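Local coordinates for protein leucine aminopeptidase (Parabacteroides distasonis, PDB 3TC8) that binds zinc and is probably an M28-family exopeptidase, removing amino-terminal residues from peptides, or a related glutaminyl-peptide cyclotransferase, at residues L98-D110 / P121-L135. Numbering follows the deposited sequence.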
ATOM      1  N   LEU A  98      -3.681 -11.613   3.149  1.00  8.02           N
ATOM      2  CA  LEU A  98      -2.799 -10.508   3.424  1.00  8.16           C
ATOM      3  C   LEU A  98      -3.192  -9.284   2.605  1.00  7.47           C
ATOM      4  O   LEU A  98      -3.211  -9.366   1.392  1.00  8.89           O
ATOM      5  CB  LEU A  98      -1.378 -10.942   3.105  1.00  8.59           C
ATOM      6  CG  LEU A  98      -0.299  -9.852   3.217  1.00  8.63           C
ATOM      7  CD1 LEU A  98      -0.170  -9.312   4.585  1.00 10.64           C
ATOM      8  CD2 LEU A  98       1.040 -10.373   2.653  1.00 11.21           C
ATOM      9  N   LEU A  99      -3.425  -8.174   3.298  1.00  7.46           N
ATOM     10  CA  LEU A  99      -3.725  -6.879   2.634  1.00  6.87           C
ATOM     11  C   LEU A  99      -2.651  -5.910   3.113  1.00  7.06           C
ATOM     12  O   LEU A  99      -2.405  -5.784   4.300  1.00  8.00           O
ATOM     13  CB  LEU A  99      -5.108  -6.370   3.057  1.00  7.74           C
ATOM     14  CG  LEU A  99      -6.273  -7.302   2.788  1.00  8.25           C
ATOM     15  CD1 LEU A  99      -7.586  -6.652   3.311  1.00 10.62           C
ATOM     16  CD2 LEU A  99      -6.420  -7.669   1.332  1.00  8.95           C
ATOM     17  N   PHE A 100      -2.034  -5.193   2.154  1.00  6.74           N
ATOM     18  CA  PHE A 100      -0.824  -4.428   2.520  1.00  7.30           C
ATOM     19  C   PHE A 100      -0.674  -3.189   1.715  1.00  6.82           C
ATOM     20  O   PHE A 100      -1.283  -2.999   0.676  1.00  7.39           O
ATOM     21  CB  PHE A 100       0.433  -5.323   2.531  1.00  7.17           C
ATOM     22  CG  PHE A 100       0.792  -6.028   1.244  1.00  7.57           C
ATOM     23  CD1 PHE A 100       0.052  -7.089   0.752  1.00  8.01           C
ATOM     24  CD2 PHE A 100       1.952  -5.698   0.574  1.00  8.09           C
ATOM     25  CE1 PHE A 100       0.433  -7.813  -0.343  1.00  8.12           C
ATOM     26  CE2 PHE A 100       2.336  -6.432  -0.551  1.00  8.35           C
ATOM     27  CZ  PHE A 100       1.613  -7.475  -0.997  1.00  8.42           C
ATOM     28  N   ALA A 101       0.147  -2.283   2.246  1.00  7.45           N
ATOM     29  CA  ALA A 101       0.440  -0.970   1.649  1.00  7.07           C
ATOM     30  C   ALA A 101       1.703  -0.433   2.345  1.00  7.14           C
ATOM     31  O   ALA A 101       2.028  -0.882   3.417  1.00  8.81           O
ATOM     32  CB  ALA A 101      -0.743  -0.008   1.921  1.00  8.02           C
ATOM     33  N   HIS A 102       2.381   0.485   1.669  1.00  6.98           N
ATOM     34  CA  HIS A 102       3.507   1.160   2.330  1.00  7.44           C
ATOM     35  C   HIS A 102       3.022   2.441   2.977  1.00  7.24           C
ATOM     36  O   HIS A 102       2.146   3.141   2.456  1.00  7.65           O
ATOM     37  CB  HIS A 102       4.682   1.433   1.371  1.00  7.41           C
ATOM     38  CG  HIS A 102       4.609   2.666   0.549  1.00  7.28           C
ATOM     39  ND1 HIS A 102       5.221   3.832   0.962  1.00  7.87           N
ATOM     40  CD2 HIS A 102       4.039   2.951  -0.639  1.00  9.16           C
ATOM     41  CE1 HIS A 102       5.005   4.785   0.088  1.00  8.31           C
ATOM     42  NE2 HIS A 102       4.324   4.285  -0.915  1.00  9.07           N
ATOM     43  N   TRP A 103       3.631   2.797   4.117  1.00  7.27           N
ATOM     44  CA  TRP A 103       3.201   3.969   4.883  1.00  7.26           C
ATOM     45  C   TRP A 103       4.205   5.112   4.940  1.00  7.97           C
ATOM     46  O   TRP A 103       3.849   6.216   5.367  1.00  8.19           O
ATOM     47  CB  TRP A 103       2.718   3.601   6.297  1.00  7.67           C
ATOM     48  CG  TRP A 103       3.755   3.195   7.271  1.00  7.18           C
ATOM     49  CD1 TRP A 103       4.258   1.949   7.450  1.00  8.12           C
ATOM     50  CD2 TRP A 103       4.336   4.003   8.295  1.00  7.46           C
ATOM     51  NE1 TRP A 103       5.137   1.946   8.511  1.00  8.45           N
ATOM     52  CE2 TRP A 103       5.173   3.185   9.078  1.00  7.54           C
ATOM     53  CE3 TRP A 103       4.220   5.356   8.635  1.00  8.21           C
ATOM     54  CZ2 TRP A 103       5.897   3.700  10.137  1.00  8.61           C
ATOM     55  CZ3 TRP A 103       4.911   5.847   9.712  1.00  8.30           C
ATOM     56  CH2 TRP A 103       5.724   5.024  10.458  1.00  8.34           C
ATOM     57  N   ASP A 104       5.463   4.864   4.593  1.00  7.51           N
ATOM     58  CA  ASP A 104       6.455   5.919   4.535  1.00  7.98           C
ATOM     59  C   ASP A 104       6.206   6.869   3.383  1.00  8.19           C
ATOM     60  O   ASP A 104       5.538   6.530   2.387  1.00  9.67           O
ATOM     61  CB  ASP A 104       7.861   5.328   4.425  1.00  7.80           C
ATOM     62  CG  ASP A 104       8.073   4.510   3.158  1.00  8.39           C
ATOM     63  OD1 ASP A 104       7.246   3.623   2.872  1.00  8.82           O
ATOM     64  OD2 ASP A 104       9.101   4.767   2.473  1.00  9.36           O
ATOM     65  N   SER A 105       6.808   8.049   3.517  1.00  8.08           N
ATOM     66  CA  SER A 105       6.849   9.040   2.444  1.00  8.78           C
ATOM     67  C   SER A 105       8.275   9.196   1.947  1.00  8.37           C
ATOM     68  O   SER A 105       9.234   9.218   2.709  1.00  9.26           O
ATOM     69  CB  SER A 105       6.420  10.432   3.019  1.00  9.60           C
ATOM     70  OG  SER A 105       5.169  10.391   3.643  1.00  9.63           O
ATOM     71  N   ARG A 106       8.415   9.373   0.644  1.00  8.62           N
ATOM     72  CA  ARG A 106       9.722   9.560   0.036  1.00  8.39           C
ATOM     73  C   ARG A 106      10.377  10.848   0.545  1.00  8.72           C
ATOM     74  O   ARG A 106       9.747  11.899   0.539  1.00  9.38           O
ATOM     75  CB  ARG A 106       9.565   9.575  -1.480  1.00  8.36           C
ATOM     76  CG  ARG A 106      10.876   9.680  -2.269  1.00  8.14           C
ATOM     77  CD  ARG A 106      10.774   8.946  -3.577  1.00  8.65           C
ATOM     78  NE  ARG A 106      11.963   9.045  -4.425  1.00  8.68           N
ATOM     79  CZ  ARG A 106      13.033   8.289  -4.256  1.00  8.52           C
ATOM     80  NH1 ARG A 106      13.162   7.504  -3.219  1.00  9.05           N
ATOM     81  NH2 ARG A 106      14.074   8.389  -5.080  1.00  9.84           N
ATOM     82  N   PRO A 107      11.678  10.808   0.801  1.00  9.25           N
ATOM     83  CA  PRO A 107      12.394  12.012   1.270  1.00  9.20           C
ATOM     84  C   PRO A 107      12.802  12.996   0.172  1.00  9.09           C
ATOM     85  O   PRO A 107      13.399  14.014   0.472  1.00 10.55           O
ATOM     86  CB  PRO A 107      13.609  11.441   1.967  1.00  9.95           C
ATOM     87  CG  PRO A 107      13.880  10.157   1.249  1.00 10.63           C
ATOM     88  CD  PRO A 107      12.503   9.600   1.030  1.00  9.61           C
ATOM     89  N   TYR A 108      12.495  12.634  -1.048  1.00  8.83           N
ATOM     90  CA  TYR A 108      12.871  13.360  -2.240  1.00  9.23           C
ATOM     91  C   TYR A 108      11.651  13.588  -3.120  1.00  9.67           C
ATOM     92  O   TYR A 108      10.660  12.869  -3.025  1.00 10.86           O
ATOM     93  CB  TYR A 108      13.908  12.589  -3.075  1.00  9.74           C
ATOM     94  CG  TYR A 108      15.040  11.986  -2.304  1.00  9.72           C
ATOM     95  CD1 TYR A 108      15.860  12.748  -1.489  1.00 11.31           C
ATOM     96  CD2 TYR A 108      15.262  10.622  -2.334  1.00 10.70           C
ATOM     97  CE1 TYR A 108      16.893  12.169  -0.783  1.00 12.89           C
ATOM     98  CE2 TYR A 108      16.292  10.009  -1.601  1.00 12.84           C
ATOM     99  CZ  TYR A 108      17.080  10.803  -0.822  1.00 12.82           C
ATOM    100  OH  TYR A 108      18.115  10.212  -0.136  1.00 16.65           O
ATOM    101  N   SER A 109      11.726  14.597  -3.951  1.00  8.76           N
ATOM    102  CA  SER A 109      10.757  14.850  -5.028  1.00  9.66           C
ATOM    103  C   SER A 109      11.514  14.841  -6.351  1.00  9.21           C
ATOM    104  O   SER A 109      11.603  15.836  -7.049  1.00  9.73           O
ATOM    105  CB  SER A 109      10.011  16.148  -4.796  1.00 10.19           C
ATOM    106  OG  SER A 109       9.383  16.142  -3.530  1.00 10.13           O
ATOM    107  N   ASP A 110      12.102  13.669  -6.657  1.00  9.39           N
ATOM    108  CA  ASP A 110      13.148  13.592  -7.668  1.00  9.94           C
ATOM    109  C   ASP A 110      12.660  13.599  -9.101  1.00 10.54           C
ATOM    110  O   ASP A 110      13.481  13.693  -9.984  1.00 11.32           O
ATOM    111  CB  ASP A 110      14.107  12.429  -7.389  1.00  9.90           C
ATOM    112  CG  ASP A 110      13.435  11.067  -7.141  1.00 10.42           C
ATOM    113  OD1 ASP A 110      12.377  10.989  -6.479  1.00 10.34           O
ATOM    114  OD2 ASP A 110      14.053  10.044  -7.579  1.00 10.24           O
ATOM    115  N   PRO A 121      11.268  16.333   0.847  1.00  9.74           N
ATOM    116  CA  PRO A 121      10.259  15.286   1.045  1.00 10.28           C
ATOM    117  C   PRO A 121       8.911  15.675   0.528  1.00  9.96           C
ATOM    118  O   PRO A 121       8.511  16.848   0.516  1.00 11.03           O
ATOM    119  CB  PRO A 121      10.193  15.129   2.573  1.00 11.04           C
ATOM    120  CG  PRO A 121      11.580  15.539   3.025  1.00 11.28           C
ATOM    121  CD  PRO A 121      11.908  16.717   2.122  1.00 10.91           C
ATOM    122  N   LEU A 122       8.187  14.684   0.041  1.00 10.29           N
ATOM    123  CA  LEU A 122       6.825  14.910  -0.454  1.00 10.31           C
ATOM    124  C   LEU A 122       5.802  14.436   0.576  1.00  8.59           C
ATOM    125  O   LEU A 122       6.080  13.645   1.467  1.00  9.74           O
ATOM    126  CB  LEU A 122       6.658  14.313  -1.830  1.00 10.58           C
ATOM    127  CG  LEU A 122       7.099  12.854  -2.087  1.00 10.67           C
ATOM    128  CD1 LEU A 122       6.103  11.834  -1.472  1.00 11.86           C
ATOM    129  CD2 LEU A 122       7.307  12.598  -3.561  1.00 12.63           C
ATOM    130  N   ASP A 123       4.582  14.949   0.437  1.00  9.16           N
ATOM    131  CA  ASP A 123       3.510  14.618   1.373  1.00  9.50           C
ATOM    132  C   ASP A 123       3.121  13.162   1.255  1.00  9.58           C
ATOM    133  O   ASP A 123       2.633  12.570   2.208  1.00 10.71           O
ATOM    134  CB  ASP A 123       2.296  15.483   1.133  1.00 11.33           C
ATOM    135  CG  ASP A 123       2.380  16.850   1.795  1.00 12.61           C
ATOM    136  OD1 ASP A 123       3.224  17.074   2.689  1.00 14.20           O
ATOM    137  OD2 ASP A 123       1.499  17.699   1.429  1.00 16.54           O
ATOM    138  N   GLY A 124       3.262  12.585   0.084  1.00  9.84           N
ATOM    139  CA  GLY A 124       2.939  11.211  -0.133  1.00 10.24           C
ATOM    140  C   GLY A 124       1.490  10.894   0.153  1.00  9.76           C
ATOM    141  O   GLY A 124       1.149   9.831   0.685  1.00 10.19           O
ATOM    142  N   ALA A 125       0.592  11.795  -0.251  1.00  8.97           N
ATOM    143  CA  ALA A 125      -0.829  11.584  -0.019  1.00  8.71           C
ATOM    144  C   ALA A 125      -1.306  10.365  -0.819  1.00  8.50           C
ATOM    145  O   ALA A 125      -2.012   9.516  -0.253  1.00  9.23           O
ATOM    146  CB  ALA A 125      -1.613  12.818  -0.455  1.00 10.18           C
ATOM    147  N   ASP A 126      -0.999  10.308  -2.120  1.00  8.47           N
ATOM    148  CA  ASP A 126      -1.387   9.162  -2.913  1.00  8.45           C
ATOM    149  C   ASP A 126      -0.374   8.036  -2.752  1.00  8.89           C
ATOM    150  O   ASP A 126      -0.749   6.867  -2.586  1.00  9.41           O
ATOM    151  CB  ASP A 126      -1.592   9.547  -4.362  1.00  8.75           C
ATOM    152  CG  ASP A 126      -2.430   8.582  -5.162  1.00  9.26           C
ATOM    153  OD1 ASP A 126      -3.170   7.779  -4.562  1.00  9.08           O
ATOM    154  OD2 ASP A 126      -2.340   8.659  -6.410  1.00 11.13           O
ATOM    155  N   ASP A 127       0.923   8.344  -2.841  1.00  8.45           N
ATOM    156  CA  ASP A 127       2.004   7.378  -2.721  1.00  8.15           C
ATOM    157  C   ASP A 127       2.333   7.193  -1.252  1.00  9.24           C
ATOM    158  O   ASP A 127       3.227   7.821  -0.694  1.00 10.54           O
ATOM    159  CB  ASP A 127       3.153   7.867  -3.522  1.00  8.78           C
ATOM    160  CG  ASP A 127       4.225   6.863  -3.795  1.00  9.48           C
ATOM    161  OD1 ASP A 127       4.236   5.774  -3.209  1.00 10.38           O
ATOM    162  OD2 ASP A 127       5.114   7.241  -4.610  1.00 12.79           O
ATOM    163  N   GLY A 128       1.570   6.330  -0.613  1.00  9.13           N
ATOM    164  CA  GLY A 128       1.613   6.006   0.797  1.00 10.14           C
ATOM    165  C   GLY A 128       0.268   6.218   1.476  1.00  9.50           C
ATOM    166  O   GLY A 128      -0.379   5.275   1.956  1.00  9.85           O
ATOM    167  N   GLY A 129      -0.194   7.444   1.536  1.00  8.67           N
ATOM    168  CA  GLY A 129      -1.410   7.718   2.255  1.00  8.51           C
ATOM    169  C   GLY A 129      -2.605   6.957   1.780  1.00  7.31           C
ATOM    170  O   GLY A 129      -3.382   6.458   2.584  1.00  7.91           O
ATOM    171  N   SER A 130      -2.792   6.858   0.471  1.00  7.32           N
ATOM    172  CA  SER A 130      -4.048   6.305  -0.086  1.00  7.93           C
ATOM    173  C   SER A 130      -4.216   4.840   0.277  1.00  7.04           C
ATOM    174  O   SER A 130      -5.299   4.441   0.714  1.00  7.72           O
ATOM    175  CB  SER A 130      -4.112   6.488  -1.585  1.00  8.14           C
ATOM    176  OG  SER A 130      -3.125   5.703  -2.255  1.00  8.52           O
ATOM    177  N   GLY A 131      -3.189   4.025   0.093  1.00  7.25           N
ATOM    178  CA  GLY A 131      -3.321   2.606   0.368  1.00  7.75           C
ATOM    179  C   GLY A 131      -3.555   2.338   1.839  1.00  7.13           C
ATOM    180  O   GLY A 131      -4.382   1.516   2.207  1.00  7.62           O
ATOM    181  N   VAL A 132      -2.840   3.080   2.676  1.00  7.21           N
ATOM    182  CA  VAL A 132      -2.998   2.918   4.123  1.00  7.37           C
ATOM    183  C   VAL A 132      -4.390   3.387   4.565  1.00  6.80           C
ATOM    184  O   VAL A 132      -5.024   2.751   5.380  1.00  7.75           O
ATOM    185  CB  VAL A 132      -1.909   3.702   4.882  1.00  7.32           C
ATOM    186  CG1 VAL A 132      -2.145   3.732   6.353  1.00  8.73           C
ATOM    187  CG2 VAL A 132      -0.525   3.094   4.557  1.00  8.94           C
ATOM    188  N   GLY A 133      -4.870   4.499   3.998  1.00  7.38           N
ATOM    189  CA  GLY A 133      -6.196   4.993   4.397  1.00  8.18           C
ATOM    190  C   GLY A 133      -7.312   4.059   3.958  1.00  7.59           C
ATOM    191  O   GLY A 133      -8.261   3.834   4.719  1.00  7.87           O
ATOM    192  N   ALA A 134      -7.202   3.502   2.751  1.00  7.63           N
ATOM    193  CA  ALA A 134      -8.152   2.505   2.293  1.00  7.82           C
ATOM    194  C   ALA A 134      -8.116   1.283   3.207  1.00  7.18           C
ATOM    195  O   ALA A 134      -9.162   0.740   3.597  1.00  7.61           O
ATOM    196  CB  ALA A 134      -7.948   2.138   0.860  1.00  8.58           C
ATOM    197  N   LEU A 135      -6.915   0.812   3.549  1.00  7.22           N
ATOM    198  CA  LEU A 135      -6.797  -0.339   4.427  1.00  7.46           C
ATOM    199  C   LEU A 135      -7.288  -0.061   5.834  1.00  7.56           C
ATOM    200  O   LEU A 135      -7.849  -0.967   6.467  1.00  7.66           O
ATOM    201  CB  LEU A 135      -5.368  -0.860   4.475  1.00  7.77           C
ATOM    202  CG  LEU A 135      -4.885  -1.570   3.212  1.00  8.29           C
ATOM    203  CD1 LEU A 135      -3.471  -2.104   3.374  1.00 11.03           C
ATOM    204  CD2 LEU A 135      -5.809  -2.704   2.747  1.00 10.70           C
TER
HETATM  205  O   HOH W   1      -0.050   3.047   0.661  1.00 12.86           O
HETATM  206  O   HOH W   2       3.559   8.612   2.216  1.00 11.11           O
HETATM  207  O   HOH W   3       6.144   8.196  -0.859  1.00 12.24           O
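His102 reaches Asp127 edge-on: NE2 donates to OD1 over 2.7 Å, close to the imidazole plane and nearly in line with the C-O bond, while ring and carboxylate stand perpendicular. Packed over one ring face is Gly128 CA, 3.9 Å from the centroid in a CH-pi contact; any side chain on Gly128 would press on this ring and on Asp104 O. The His102 side chain, with CG between backbone N and carbonyl carbon (chi1 84°), curls back to the helix although its CB points away from it. On its far side ND1 donates to Asp104 OD1 at 2.8 Å, so both ring nitrogens are engaged and the imidazole is fixed in rotation. A leucine in place of His102, having no N-H to offer Asp127 OD1 or Asp104 OD1, would probably leave the zinc-binding carboxylate less firmly oriented. Water 1 joins the facing acceptors His102 O and Gly128 O. Farther along, a methyl faces a residue without a side chain, bringing Ala101 CB within 3.7 Å of Gly131 C, and Leu135 CD1 closes over the strand backbone. Towards the other end, Leu122 N bonds to Arg106 O (3.2 Å), and Arg106 grips Asp110 side-on through NE and NH2. A loop after central-sheet strand 96-102 leads to the N-terminal turn of helix 125-144, where Asp127 binds zinc with Asp160 and His281, as in M28 zinc exopeptidases.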